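Local coordinates for nitrogenase molybdenum-iron protein beta chain (Clostridium pasteurianum, PDB 4WES), which forms, with the alpha chain, the molybdenum-iron component of nitrogenase, which reduces dinitrogen to ammonium, and shares an [8Fe-7S] cluster with that chain, at residues M184-I187 with K188-E192. Residues are numbered along the deposited sequence; the frame is centred on the assembly and turned at random. Where two conformers were deposited one is given.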
loop_
_atom_site.group_PDB
_atom_site.type_symbol
_atom_site.label_atom_id
_atom_site.label_comp_id
_atom_site.label_asym_id
_atom_site.label_seq_id
_atom_site.Cartn_x
_atom_site.Cartn_y
_atom_site.Cartn_z
ATOM N N MET B 184 14.219 -8.405 -13.669
ATOM C CA MET B 184 14.793 -8.773 -14.958
ATOM C C MET B 184 14.200 -7.949 -16.094
ATOM O O MET B 184 14.949 -7.470 -16.962
ATOM C CB MET B 184 14.641 -10.281 -15.183
ATOM C CG MET B 184 15.521 -11.102 -14.241
ATOM S SD MET B 184 14.753 -12.641 -13.804
ATOM C CE MET B 184 16.110 -13.478 -12.939
ATOM N N ARG B 185 12.877 -7.745 -16.090
ATOM C CA ARG B 185 12.265 -6.932 -17.132
ATOM C C ARG B 185 12.770 -5.515 -17.109
ATOM O O ARG B 185 13.036 -4.917 -18.158
ATOM C CB ARG B 185 10.741 -6.914 -17.007
ATOM C CG ARG B 185 10.093 -8.255 -17.316
ATOM C CD ARG B 185 8.598 -8.177 -17.144
ATOM N NE ARG B 185 7.902 -9.441 -17.327
ATOM C CZ ARG B 185 7.178 -9.798 -18.369
ATOM N NH1 ARG B 185 7.150 -9.041 -19.452
ATOM N NH2 ARG B 185 6.479 -10.910 -18.346
ATOM N N GLU B 186 12.936 -4.948 -15.905
ATOM C CA GLU B 186 13.406 -3.564 -15.804
ATOM C C GLU B 186 14.845 -3.417 -16.274
ATOM O O GLU B 186 15.179 -2.437 -16.964
ATOM C CB GLU B 186 13.229 -3.066 -14.385
ATOM C CG GLU B 186 13.736 -1.655 -14.123
ATOM C CD GLU B 186 13.099 -0.550 -14.956
ATOM O OE1 GLU B 186 12.083 -0.788 -15.632
ATOM O OE2 GLU B 186 13.659 0.571 -14.943
ATOM N N ILE B 187 15.708 -4.358 -15.914
ATOM C CA ILE B 187 17.099 -4.309 -16.385
ATOM C C ILE B 187 17.150 -4.409 -17.908
ATOM O O ILE B 187 17.888 -3.647 -18.552
ATOM C CB ILE B 187 17.934 -5.394 -15.678
ATOM C CG1 ILE B 187 18.070 -5.047 -14.190
ATOM C CG2 ILE B 187 19.273 -5.588 -16.334
ATOM C CD1 ILE B 187 18.372 -6.247 -13.319
ATOM N N LYS B 188 16.346 -5.307 -18.481
ATOM C CA LYS B 188 16.283 -5.421 -19.947
ATOM C C LYS B 188 15.796 -4.094 -20.556
ATOM O O LYS B 188 16.338 -3.630 -21.577
ATOM C CB LYS B 188 15.411 -6.591 -20.389
ATOM C CG LYS B 188 16.014 -7.948 -20.042
ATOM C CD LYS B 188 15.310 -9.107 -20.688
ATOM C CE LYS B 188 13.911 -9.262 -20.173
ATOM N NZ LYS B 188 13.228 -10.398 -20.852
ATOM N N ARG B 189 14.786 -3.502 -19.943
ATOM C CA ARG B 189 14.228 -2.256 -20.444
ATOM C C ARG B 189 15.297 -1.166 -20.487
ATOM O O ARG B 189 15.373 -0.361 -21.436
ATOM C CB ARG B 189 13.038 -1.825 -19.580
ATOM C CG ARG B 189 12.239 -0.678 -20.190
ATOM C CD ARG B 189 11.232 -0.092 -19.203
ATOM N NE ARG B 189 11.871 0.562 -18.072
ATOM C CZ ARG B 189 12.413 1.773 -18.122
ATOM N NH1 ARG B 189 12.361 2.506 -19.241
ATOM N NH2 ARG B 189 13.025 2.257 -17.072
ATOM N N LEU B 190 16.152 -1.119 -19.460
ATOM C CA LEU B 190 17.222 -0.136 -19.398
ATOM C C LEU B 190 18.289 -0.379 -20.472
ATOM O O LEU B 190 18.741 0.575 -21.121
ATOM C CB LEU B 190 17.825 -0.104 -17.997
ATOM C CG LEU B 190 16.866 0.440 -16.933
ATOM C CD1 LEU B 190 17.435 0.235 -15.532
ATOM C CD2 LEU B 190 16.603 1.910 -17.137
ATOM N N PHE B 191 18.697 -1.629 -20.662
ATOM C CA PHE B 191 19.609 -1.959 -21.772
ATOM C C PHE B 191 19.019 -1.494 -23.109
ATOM O O PHE B 191 19.712 -0.906 -23.957
ATOM C CB PHE B 191 19.852 -3.467 -21.885
ATOM C CG PHE B 191 21.028 -3.995 -21.083
ATOM C CD1 PHE B 191 22.271 -4.099 -21.694
ATOM C CD2 PHE B 191 20.902 -4.385 -19.771
ATOM C CE1 PHE B 191 23.355 -4.551 -20.985
ATOM C CE2 PHE B 191 21.970 -4.859 -19.083
ATOM C CZ PHE B 191 23.195 -4.961 -19.686
ATOM N N GLU B 192 17.723 -1.756 -23.295
ATOM C CA GLU B 192 17.071 -1.411 -24.561
ATOM C C GLU B 192 16.993 0.104 -24.721
ATOM O O GLU B 192 17.225 0.633 -25.822
ATOM C CB GLU B 192 15.705 -2.071 -24.619
ATOM C CG GLU B 192 15.879 -3.582 -24.782
ATOM C CD GLU B 192 14.653 -4.412 -24.515
ATOM O OE1 GLU B 192 13.564 -3.840 -24.321
ATOM O OE2 GLU B 192 14.826 -5.665 -24.500
#
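Arg189 grips the carboxylate of Glu186 side-on, one turn back along helix 181-193. Arg189 NE reaches Glu186 OE1 at 2.8 Å with a nearly straight N-H...O angle of 176°, and Arg189 NH2 meets Glu186 OE2, also at 2.8 Å. Both oxygens are approached on their syn sides, yet the carboxylate and guanidinium planes are turned 33° apart, so the bidentate salt bridge is twisted rather than flat. CG is anti to the backbone N in both residues (chi1 177° for Glu186), and bends at Glu186 chi2 and Arg189 chi3 bring the two groups side by side. Arg189 NH2 also forms a salt bridge with Glu295, which probably steadies the pair.

Ile187, Leu190 and Phe191 form the buried, mainly apolar side: Ile187 CG2 lies 3.9 Å from Phe191 CE2, and Ile187 O sits at the ring edge, 3.3 Å from Phe191 CD2. Phe191 packs against strand 172-175 and helix 270-284. By contrast, Arg185, Lys188 and Arg189 are partly exposed; Lys188 CG passes Met184 O at 3.3 Å and its NZ forms a salt bridge with Asp203, while Arg185 pairs with Asp209 and with Glu294 of the second beta subunit.

Successive i to i+4 backbone bonds identify a regular alpha-helix, the crossover of a parallel beta-alpha-beta unit.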